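Long-range contacts in uracil-dna glycosylase (Deinococcus radiodurans, PDB 4UQM), which is a member of the uracil-DNA glycosylase superfamily, an alpha/beta protein built round a four-stranded parallel sheet and modelled here with bound DNA: residues I56-P61 and Q82-G87; H41-F46 and K158-F163; V77-Q82 and Q136-L141. The protein carries 1 engineered substitution. All coordinates share one frame; numbering follows the deposited sequence. Where two conformers were deposited one is given.

Interaction 1 (I56-P61 and Q82-G87). With nucleotides of chain B.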
loop_
_atom_site.group_PDB
_atom_site.type_symbol
_atom_site.label_atom_id
_atom_site.label_comp_id
_atom_site.label_asym_id
_atom_site.label_seq_id
_atom_site.Cartn_x
_atom_site.Cartn_y
_atom_site.Cartn_z
ATOM N N ILE A 56 14.975 3.948 -11.166
ATOM C CA ILE A 56 14.245 3.277 -10.073
ATOM C C ILE A 56 13.020 4.130 -9.681
ATOM O O ILE A 56 13.126 5.316 -9.500
ATOM C CB ILE A 56 15.143 3.059 -8.808
ATOM C CG1 ILE A 56 16.428 2.308 -9.187
ATOM C CG2 ILE A 56 14.427 2.427 -7.652
ATOM C CD1 ILE A 56 16.189 0.956 -9.848
ATOM N N TYR A 57 11.874 3.463 -9.480
ATOM C CA TYR A 57 10.643 4.100 -9.113
ATOM C C TYR A 57 10.179 3.596 -7.742
ATOM O O TYR A 57 10.500 2.492 -7.332
ATOM C CB TYR A 57 9.567 3.769 -10.146
ATOM C CG TYR A 57 9.875 4.237 -11.547
ATOM C CD1 TYR A 57 10.246 5.541 -11.837
ATOM C CD2 TYR A 57 9.816 3.335 -12.608
ATOM C CE1 TYR A 57 10.494 5.934 -13.147
ATOM C CE2 TYR A 57 10.041 3.729 -13.908
ATOM C CZ TYR A 57 10.394 5.020 -14.175
ATOM O OH TYR A 57 10.654 5.416 -15.477
ATOM N N PRO A 58 9.408 4.423 -7.007
ATOM C CA PRO A 58 9.150 5.826 -7.288
ATOM C C PRO A 58 10.409 6.660 -6.999
ATOM O O PRO A 58 11.402 6.141 -6.529
ATOM C CB PRO A 58 8.081 6.173 -6.248
ATOM C CG PRO A 58 8.467 5.307 -5.069
ATOM C CD PRO A 58 8.904 4.008 -5.706
ATOM N N PRO A 59 10.350 7.952 -7.284
ATOM C CA PRO A 59 11.455 8.844 -6.879
ATOM C C PRO A 59 11.755 8.694 -5.392
ATOM O O PRO A 59 10.839 8.441 -4.558
ATOM C CB PRO A 59 10.912 10.238 -7.203
ATOM C CG PRO A 59 9.930 9.982 -8.347
ATOM C CD PRO A 59 9.286 8.706 -7.963
ATOM N N ALA A 60 13.038 8.816 -5.035
ATOM C CA ALA A 60 13.431 8.556 -3.655
ATOM C C ALA A 60 12.647 9.412 -2.624
ATOM O O ALA A 60 12.274 8.878 -1.585
ATOM C CB ALA A 60 14.934 8.731 -3.475
ATOM N N PRO A 61 12.359 10.702 -2.920
ATOM C CA PRO A 61 11.577 11.461 -1.940
ATOM C C PRO A 61 10.192 10.929 -1.658
ATOM O O PRO A 61 9.571 11.377 -0.701
ATOM C CB PRO A 61 11.524 12.863 -2.565
ATOM C CG PRO A 61 12.780 12.922 -3.432
ATOM C CD PRO A 61 12.804 11.570 -4.045
ATOM N N GLN A 82 1.908 -5.592 -4.422
ATOM C CA GLN A 82 3.164 -6.269 -4.654
ATOM C C GLN A 82 4.382 -5.345 -4.594
ATOM O O GLN A 82 5.287 -5.518 -3.749
ATOM C CB GLN A 82 3.055 -7.025 -5.996
ATOM C CG GLN A 82 4.354 -7.721 -6.412
ATOM C CD GLN A 82 4.245 -8.401 -7.741
ATOM O OE1 GLN A 82 3.640 -9.474 -7.844
ATOM N NE2 GLN A 82 4.854 -7.813 -8.756
ATOM N N ASP A 83 4.422 -4.413 -5.527
ATOM C CA ASP A 83 5.541 -3.490 -5.654
ATOM C C ASP A 83 5.047 -2.324 -6.486
ATOM O O ASP A 83 3.930 -2.351 -7.034
ATOM C CB ASP A 83 6.818 -4.183 -6.235
ATOM C CG ASP A 83 6.727 -4.568 -7.694
ATOM O OD1 ASP A 83 5.697 -5.020 -8.201
ATOM O OD2 ASP A 83 7.767 -4.391 -8.402
ATOM N N PRO A 84 5.794 -1.227 -6.547
ATOM C CA PRO A 84 5.260 -0.036 -7.189
ATOM C C PRO A 84 5.065 -0.189 -8.675
ATOM O O PRO A 84 5.729 -1.018 -9.351
ATOM C CB PRO A 84 6.312 1.038 -6.913
ATOM C CG PRO A 84 7.057 0.543 -5.727
ATOM C CD PRO A 84 7.085 -0.960 -5.906
ATOM N N TYR A 85 4.224 0.650 -9.268
ATOM C CA TYR A 85 4.154 0.700 -10.727
ATOM C C TYR A 85 5.581 0.982 -11.282
ATOM O O TYR A 85 6.362 1.747 -10.673
ATOM C CB TYR A 85 3.335 1.897 -11.214
ATOM C CG TYR A 85 1.860 1.819 -10.976
ATOM C CD1 TYR A 85 1.083 0.789 -11.501
ATOM C CD2 TYR A 85 1.227 2.802 -10.200
ATOM C CE1 TYR A 85 -0.306 0.758 -11.290
ATOM C CE2 TYR A 85 -0.140 2.806 -10.039
ATOM C CZ TYR A 85 -0.896 1.756 -10.557
ATOM O OH TYR A 85 -2.290 1.664 -10.387
ATOM N N HIS A 86 5.894 0.422 -12.435
ATOM C CA HIS A 86 7.263 0.394 -12.933
ATOM C C HIS A 86 7.425 1.128 -14.235
ATOM O O HIS A 86 8.467 0.984 -14.928
ATOM C CB HIS A 86 7.790 -1.046 -13.032
ATOM C CG HIS A 86 7.037 -1.931 -13.968
ATOM N ND1 HIS A 86 6.299 -2.981 -13.493
ATOM C CD2 HIS A 86 6.788 -1.858 -15.297
ATOM C CE1 HIS A 86 5.669 -3.563 -14.497
ATOM N NE2 HIS A 86 5.938 -2.905 -15.607
ATOM N N GLY A 87 6.467 1.993 -14.563
ATOM C CA GLY A 87 6.597 2.874 -15.732
ATOM C C GLY A 87 6.807 4.344 -15.341
ATOM O O GLY A 87 6.610 4.748 -14.174
ATOM P P DA B 8 4.524 -2.295 -19.061
ATOM O OP1 DA B 8 5.052 -1.078 -19.726
ATOM O OP2 DA B 8 5.362 -3.182 -18.205
ATOM O "O5'" DA B 8 3.091 -2.061 -18.402
ATOM C "C5'" DA B 8 2.612 -3.069 -17.517
ATOM C "C4'" DA B 8 1.115 -2.975 -17.352
ATOM O "O4'" DA B 8 0.448 -3.573 -18.488
ATOM C "C3'" DA B 8 0.632 -3.736 -16.124
ATOM O "O3'" DA B 8 -0.457 -3.077 -15.494
ATOM C "C2'" DA B 8 0.155 -5.063 -16.669
ATOM C "C1'" DA B 8 -0.256 -4.742 -18.097
ATOM N N9 DA B 8 0.075 -5.814 -19.037
ATOM C C8 DA B 8 -0.745 -6.345 -20.003
ATOM N N7 DA B 8 -0.204 -7.338 -20.665
ATOM C C5 DA B 8 1.047 -7.486 -20.086
ATOM C C6 DA B 8 2.101 -8.387 -20.325
ATOM N N6 DA B 8 2.066 -9.330 -21.273
ATOM N N1 DA B 8 3.219 -8.263 -19.576
ATOM C C2 DA B 8 3.245 -7.328 -18.615
ATOM N N3 DA B 8 2.316 -6.431 -18.289
ATOM C C4 DA B 8 1.227 -6.566 -19.069
#
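The Tyr57 ring lies against the backbone of His86 and Gly87, and carbonyl oxygens meet it from two directions. Tyr57 CE2 is 3.3 Å from His86 O, which sits at the ring edge close to the plane, and 3.6 Å from Gly87 O, which stands over one face, offset toward the rim. With no hydrogen bond across the contact, this is van der Waals packing of an aromatic ring on peptide groups. The second point of touch is proline on proline: Pro58 CD is 3.9 Å from Pro84 CG, and the cis peptide between Tyr57 and Pro58 turns the chain there.

CB of His86 points away from 56-61. CG sits between the backbone N and the carbonyl carbon (chi1 62°), and the imidazole meets the DNA edge-on: His86 NE2 donates to OP2 of DA8 of chain B at 2.7 Å, with 163° at the hydrogen and the oxygen in the ring plane. One flank of this loop thus packs on Tyr57 while the other hydrogen-bonds a phosphate oxygen. Earlier in the loop, Gln82 NE2 bonds Asp83 OD1 from above the carboxylate plane (3.0 Å), and Asn153 N holds OD2.

Residues 82-86 spell the Gln-Asp-Pro-Tyr-His motif characteristic of the family. The loop follows strand 77-81, beside the small antiparallel pair 56-57 and 147-148, where Val147 touches Tyr57, Asp83 and His86; helix 38-53 leads into 56-57.

Interaction 2 (H41-F46 and K158-F163); sequences HELTDF and KGWEHF
Leu43 and Trp160 meet branch against ring. Leu43 CD2 stands over one face of the indole, 3.8 Å from the centroid of the six-membered Trp160 ring and only 14° off its normal, which meets the geometry of a CH-pi contact. Here the leucine chain crosses the indole at about a right angle. Leu43 CG is trans to its own backbone N (chi1 168°), and the second torsion (65°) then spreads the methyls: CD2 covers the benzene part, while Leu43 CD1 drops to 3.4 Å from Lys158 O and also lies near the pyrrole side of Trp160. The hydrogen bond from Trp160 NE1 to Thr146 OG1, with Phe163 CD2 at the ring edge, probably limits rotation of the indole.

Gly159, at the N-cap position of helix 160-172, permits the close approach. A CB on it would crowd Leu43 CB, and without one Gly159 CA comes to 5.3 Å from Leu43 CA; the positive phi independently suits glycine.

One helical turn on from Leu43, Phe46 carries the second touch. The Lys158 chain, bent at its second torsion and extended beyond, runs obliquely over the ring: Lys158 CG is 3.6 Å from Phe46 CE2, and CD lies 4.2 Å from the Phe46 centroid, 24° off the normal. His155 meets the same Phe46 ring edge-to-face.

Apart from a methyl resting on the Lys158 carbonyl, methyls, methylenes and aromatic faces make the contact, with no hydrogen bond or salt bridge between the segments; it therefore depends on shape and burial, probably better defined at buried Leu43 than at the exposed lysine, deposited in two conformers.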
loop_
_atom_site.group_PDB
_atom_site.type_symbol
_atom_site.label_atom_id
_atom_site.label_comp_id
_atom_site.label_asym_id
_atom_site.label_seq_id
_atom_site.Cartn_x
_atom_site.Cartn_y
_atom_site.Cartn_z
ATOM N N HIS A 41 20.363 -1.037 6.483
ATOM C CA HIS A 41 21.560 -0.412 5.954
ATOM C C HIS A 41 21.945 -1.095 4.629
ATOM O O HIS A 41 22.298 -0.445 3.675
ATOM C CB HIS A 41 22.723 -0.528 6.966
ATOM C CG HIS A 41 23.993 0.112 6.500
ATOM N ND1 HIS A 41 24.333 1.403 6.850
ATOM C CD2 HIS A 41 25.035 -0.369 5.777
ATOM C CE1 HIS A 41 25.502 1.706 6.314
ATOM N NE2 HIS A 41 25.953 0.641 5.668
ATOM N N GLU A 42 21.908 -2.425 4.614
ATOM C CA GLU A 42 22.237 -3.190 3.394
ATOM C C GLU A 42 21.235 -2.929 2.268
ATOM O O GLU A 42 21.645 -2.754 1.116
ATOM C CB GLU A 42 22.355 -4.690 3.665
ATOM C CG GLU A 42 23.532 -5.085 4.555
ATOM C CD GLU A 42 24.891 -4.558 4.105
ATOM O OE1 GLU A 42 25.176 -4.566 2.898
ATOM O OE2 GLU A 42 25.705 -4.126 4.957
ATOM N N LEU A 43 19.955 -2.898 2.608
ATOM C CA LEU A 43 18.933 -2.532 1.624
ATOM C C LEU A 43 19.208 -1.129 1.062
ATOM O O LEU A 43 19.211 -0.927 -0.152
ATOM C CB LEU A 43 17.567 -2.532 2.288
ATOM C CG LEU A 43 16.385 -1.903 1.515
ATOM C CD1 LEU A 43 16.091 -2.693 0.255
ATOM C CD2 LEU A 43 15.196 -1.795 2.439
ATOM N N THR A 44 19.496 -0.177 1.949
ATOM C CA THR A 44 19.768 1.206 1.508
ATOM C C THR A 44 20.975 1.276 0.557
ATOM O O THR A 44 20.945 1.927 -0.502
ATOM C CB THR A 44 19.933 2.110 2.731
ATOM O OG1 THR A 44 18.695 2.154 3.446
ATOM C CG2 THR A 44 20.328 3.512 2.333
ATOM N N ASP A 45 22.023 0.529 0.890
ATOM C CA ASP A 45 23.237 0.549 0.058
ATOM C C ASP A 45 22.937 -0.042 -1.309
ATOM O O ASP A 45 23.416 0.450 -2.330
ATOM C CB ASP A 45 24.383 -0.241 0.696
ATOM C CG ASP A 45 25.048 0.488 1.828
ATOM O OD1 ASP A 45 24.894 1.719 1.990
ATOM O OD2 ASP A 45 25.733 -0.211 2.562
ATOM N N PHE A 46 22.138 -1.105 -1.336
ATOM C CA PHE A 46 21.758 -1.702 -2.626
ATOM C C PHE A 46 20.936 -0.724 -3.455
ATOM O O PHE A 46 21.150 -0.585 -4.649
ATOM C CB PHE A 46 20.981 -3.012 -2.360
ATOM C CG PHE A 46 20.227 -3.565 -3.569
ATOM C CD1 PHE A 46 20.911 -4.118 -4.640
ATOM C CD2 PHE A 46 18.858 -3.414 -3.651
ATOM C CE1 PHE A 46 20.167 -4.628 -5.768
ATOM C CE2 PHE A 46 18.117 -3.917 -4.759
ATOM C CZ PHE A 46 18.816 -4.475 -5.800
ATOM N N LYS A 158 15.301 -8.237 -1.434
ATOM C CA LYS A 158 16.483 -7.388 -1.209
ATOM C C LYS A 158 16.462 -6.671 0.130
ATOM O O LYS A 158 17.361 -5.867 0.400
ATOM C CB LYS A 158 16.522 -6.334 -2.311
ATOM C CG LYS A 158 16.506 -6.908 -3.715
ATOM C CD LYS A 158 17.712 -7.790 -3.931
ATOM C CE LYS A 158 17.841 -8.261 -5.357
ATOM N NZ LYS A 158 18.943 -9.287 -5.376
ATOM N N GLY A 159 15.484 -6.960 0.977
ATOM C CA GLY A 159 15.368 -6.365 2.277
ATOM C C GLY A 159 14.102 -5.641 2.553
ATOM O O GLY A 159 13.752 -5.450 3.718
ATOM N N TRP A 160 13.335 -5.256 1.517
ATOM C CA TRP A 160 12.111 -4.536 1.815
ATOM C C TRP A 160 11.122 -5.359 2.630
ATOM O O TRP A 160 10.340 -4.816 3.419
ATOM C CB TRP A 160 11.379 -4.079 0.531
ATOM C CG TRP A 160 11.899 -2.827 -0.081
ATOM C CD1 TRP A 160 12.434 -2.664 -1.347
ATOM C CD2 TRP A 160 11.936 -1.551 0.535
ATOM N NE1 TRP A 160 12.782 -1.338 -1.538
ATOM C CE2 TRP A 160 12.493 -0.648 -0.389
ATOM C CE3 TRP A 160 11.556 -1.068 1.794
ATOM C CZ2 TRP A 160 12.686 0.700 -0.070
ATOM C CZ3 TRP A 160 11.748 0.271 2.105
ATOM C CH2 TRP A 160 12.295 1.131 1.169
ATOM N N GLU A 161 11.080 -6.662 2.366
ATOM C CA GLU A 161 10.086 -7.504 3.042
ATOM C C GLU A 161 10.235 -7.508 4.537
ATOM O O GLU A 161 9.218 -7.544 5.235
ATOM C CB GLU A 161 10.140 -8.942 2.513
ATOM C CG GLU A 161 9.696 -9.101 1.062
ATOM C CD GLU A 161 10.753 -8.835 -0.003
ATOM O OE1 GLU A 161 11.888 -8.366 0.322
ATOM O OE2 GLU A 161 10.448 -9.142 -1.198
ATOM N N HIS A 162 11.459 -7.377 5.050
ATOM C CA HIS A 162 11.626 -7.267 6.501
ATOM C C HIS A 162 11.027 -5.949 6.992
ATOM O O HIS A 162 10.423 -5.884 8.045
ATOM C CB HIS A 162 13.106 -7.300 6.850
ATOM C CG HIS A 162 13.767 -8.597 6.570
ATOM N ND1 HIS A 162 13.309 -9.782 7.098
ATOM C CD2 HIS A 162 14.888 -8.894 5.876
ATOM C CE1 HIS A 162 14.113 -10.767 6.714
ATOM N NE2 HIS A 162 15.062 -10.255 5.945
ATOM N N PHE A 163 11.251 -4.886 6.243
ATOM C CA PHE A 163 10.719 -3.573 6.630
ATOM C C PHE A 163 9.186 -3.559 6.561
ATOM O O PHE A 163 8.524 -3.084 7.503
ATOM C CB PHE A 163 11.280 -2.498 5.727
ATOM C CG PHE A 163 10.749 -1.122 6.055
ATOM C CD1 PHE A 163 11.238 -0.437 7.157
ATOM C CD2 PHE A 163 9.694 -0.575 5.322
ATOM C CE1 PHE A 163 10.691 0.795 7.506
ATOM C CE2 PHE A 163 9.164 0.657 5.650
ATOM C CZ PHE A 163 9.680 1.367 6.726
#

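Interaction 3 (V77-Q82 and Q136-L141)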
loop_
_atom_site.group_PDB
_atom_site.type_symbol
_atom_site.label_atom_id
_atom_site.label_comp_id
_atom_site.label_asym_id
_atom_site.label_seq_id
_atom_site.Cartn_x
_atom_site.Cartn_y
_atom_site.Cartn_z
ATOM N N VAL A 77 -7.553 0.705 7.535
ATOM C CA VAL A 77 -7.477 -0.292 6.454
ATOM C C VAL A 77 -6.067 -0.266 5.928
ATOM O O VAL A 77 -5.486 0.825 5.769
ATOM C CB VAL A 77 -8.453 0.036 5.300
ATOM C CG1 VAL A 77 -8.315 -0.980 4.153
ATOM C CG2 VAL A 77 -9.900 0.106 5.807
ATOM N N LEU A 78 -5.461 -1.438 5.766
ATOM C CA LEU A 78 -4.148 -1.516 5.185
ATOM C C LEU A 78 -4.275 -2.301 3.891
ATOM O O LEU A 78 -4.614 -3.442 3.917
ATOM C CB LEU A 78 -3.152 -2.177 6.160
ATOM C CG LEU A 78 -1.675 -2.152 5.747
ATOM C CD1 LEU A 78 -0.787 -2.377 6.944
ATOM C CD2 LEU A 78 -1.376 -3.202 4.662
ATOM N N ILE A 79 -4.050 -1.626 2.773
ATOM C CA ILE A 79 -4.020 -2.230 1.449
ATOM C C ILE A 79 -2.581 -2.579 1.138
ATOM O O ILE A 79 -1.714 -1.724 1.230
ATOM C CB ILE A 79 -4.644 -1.347 0.336
ATOM C CG1 ILE A 79 -6.145 -1.295 0.569
ATOM C CG2 ILE A 79 -4.310 -1.797 -1.077
ATOM C CD1 ILE A 79 -6.894 -0.389 -0.357
ATOM N N LEU A 80 -2.310 -3.830 0.767
ATOM C CA LEU A 80 -0.960 -4.255 0.457
ATOM C C LEU A 80 -0.903 -4.886 -0.927
ATOM O O LEU A 80 -1.514 -5.928 -1.162
ATOM C CB LEU A 80 -0.466 -5.252 1.500
ATOM C CG LEU A 80 1.025 -5.600 1.477
ATOM C CD1 LEU A 80 1.874 -4.393 1.747
ATOM C CD2 LEU A 80 1.406 -6.715 2.379
ATOM N N GLY A 81 -0.255 -4.171 -1.850
ATOM C CA GLY A 81 0.081 -4.717 -3.166
ATOM C C GLY A 81 1.463 -5.344 -3.196
ATOM O O GLY A 81 2.058 -5.676 -2.151
ATOM N N GLN A 82 1.908 -5.592 -4.422
ATOM C CA GLN A 82 3.164 -6.269 -4.654
ATOM C C GLN A 82 4.382 -5.345 -4.594
ATOM O O GLN A 82 5.287 -5.518 -3.749
ATOM C CB GLN A 82 3.055 -7.025 -5.996
ATOM C CG GLN A 82 4.354 -7.721 -6.412
ATOM C CD GLN A 82 4.245 -8.401 -7.741
ATOM O OE1 GLN A 82 3.640 -9.474 -7.844
ATOM N NE2 GLN A 82 4.854 -7.813 -8.756
ATOM N N GLN A 136 -8.394 9.186 4.874
ATOM C CA GLN A 136 -9.419 8.506 5.703
ATOM C C GLN A 136 -8.897 7.331 6.474
ATOM O O GLN A 136 -9.677 6.589 7.017
ATOM C CB GLN A 136 -10.536 8.017 4.814
ATOM C CG GLN A 136 -11.343 9.079 4.139
ATOM C CD GLN A 136 -12.360 8.324 3.268
ATOM O OE1 GLN A 136 -13.272 7.704 3.846
ATOM N NE2 GLN A 136 -12.244 8.364 1.951
ATOM N N GLY A 137 -7.594 7.073 6.507
ATOM C CA GLY A 137 -7.082 5.945 7.281
ATOM C C GLY A 137 -6.793 4.730 6.459
ATOM O O GLY A 137 -6.565 3.681 7.068
ATOM N N VAL A 138 -6.718 4.852 5.145
ATOM C CA VAL A 138 -6.365 3.714 4.285
ATOM C C VAL A 138 -4.886 3.810 3.937
ATOM O O VAL A 138 -4.474 4.713 3.190
ATOM C CB VAL A 138 -7.184 3.712 2.999
ATOM C CG1 VAL A 138 -6.817 2.485 2.149
ATOM C CG2 VAL A 138 -8.697 3.700 3.304
ATOM N N LEU A 139 -4.076 2.912 4.502
ATOM C CA LEU A 139 -2.658 2.890 4.259
ATOM C C LEU A 139 -2.424 2.134 2.956
ATOM O O LEU A 139 -2.727 0.954 2.871
ATOM C CB LEU A 139 -1.936 2.232 5.440
ATOM C CG LEU A 139 -0.413 2.169 5.355
ATOM C CD1 LEU A 139 0.228 3.534 5.455
ATOM C CD2 LEU A 139 0.107 1.357 6.543
ATOM N N LEU A 140 -1.884 2.840 1.974
ATOM C CA LEU A 140 -1.689 2.291 0.637
ATOM C C LEU A 140 -0.258 1.796 0.451
ATOM O O LEU A 140 0.615 2.510 -0.032
ATOM C CB LEU A 140 -2.109 3.356 -0.392
ATOM C CG LEU A 140 -3.605 3.723 -0.363
ATOM C CD1 LEU A 140 -3.817 4.990 -1.150
ATOM C CD2 LEU A 140 -4.364 2.605 -1.001
ATOM N N LEU A 141 -0.045 0.567 0.853
ATOM C CA LEU A 141 1.293 -0.035 0.961
ATOM C C LEU A 141 1.534 -1.016 -0.186
ATOM O O LEU A 141 0.618 -1.534 -0.776
ATOM C CB LEU A 141 1.456 -0.730 2.317
ATOM C CG LEU A 141 2.842 -0.879 2.955
ATOM C CD1 LEU A 141 3.495 0.492 3.160
ATOM C CD2 LEU A 141 2.769 -1.678 4.268
#
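Val77 opens the pairing of two parallel strands, Val77 N donating to Gly137 O at 3.2 Å and Val77 O accepting from Leu139 N at 2.8 Å. Gly137 is also the C-prime residue of the Schellman motif that ends helix 131-134, so strand 138-142 starts directly from a helix cap. Between the side chains, Val77 CB is no nearer than 4.2 Å to Val138 CG2.

Leu78 turns to the other face and lies alongside Leu139, both pointing the same way, with Leu78 CD1 3.9 Å from Leu139 CD2. Ile79 returns to the Val77 face. Ile79 N donates to Leu139 O and Ile79 O accepts from Leu141 N, each at 2.9 Å. Because CG1 sits trans to the carbonyl carbon (chi1 -70°) and the chain then runs extended, Ile79 CD1 reaches back to Val138 CG1, at 3.8 Å, and also lies beside Leu140 CD2.

Leu80 shares the face of Leu78, Leu80 CD1 resting 3.7 Å from Leu141 CB. Gly81 closes the ladder, Gly81 N donating to Leu141 O at 3.0 Å; that oxygen also accepts from Ser95 OG.

The strand axes are only 15° apart, and Val77 to Leu80 pair in step with Val138 to Leu141. Helix 160-172 packs on Leu78 and Leu141, whereas helix 220-230 meets Val77 from the Val77-Ile79 face. With helices 106-118 and 131-134 lying between the two strands in the chain, this is a beta-alpha-beta crossover within the 2-1-3-4 parallel sheet of the three-layer alpha/beta/alpha fold of the superfamily.

Interaction 3 lies deepest, its centre 4 Å from that of the chain, and interaction 1 is also buried, its centre at 12 Å, whereas interaction 2 sits nearer the surface at 18 Å. The chemistry follows: a backbone ladder in the sheet, ring-to-peptide packing in the loop that meets DNA, and hydrophobic contacts between a helix and a helix start. Gln82 belongs to both interaction 1 and interaction 3, since strand 77-81 runs straight into the loop. Helix 38-53 precedes strand 56-57, linking interaction 2 to interaction 1 along the chain, and helix 160-172, whose beginning takes part in interaction 2, covers one face of the strands paired in interaction 3.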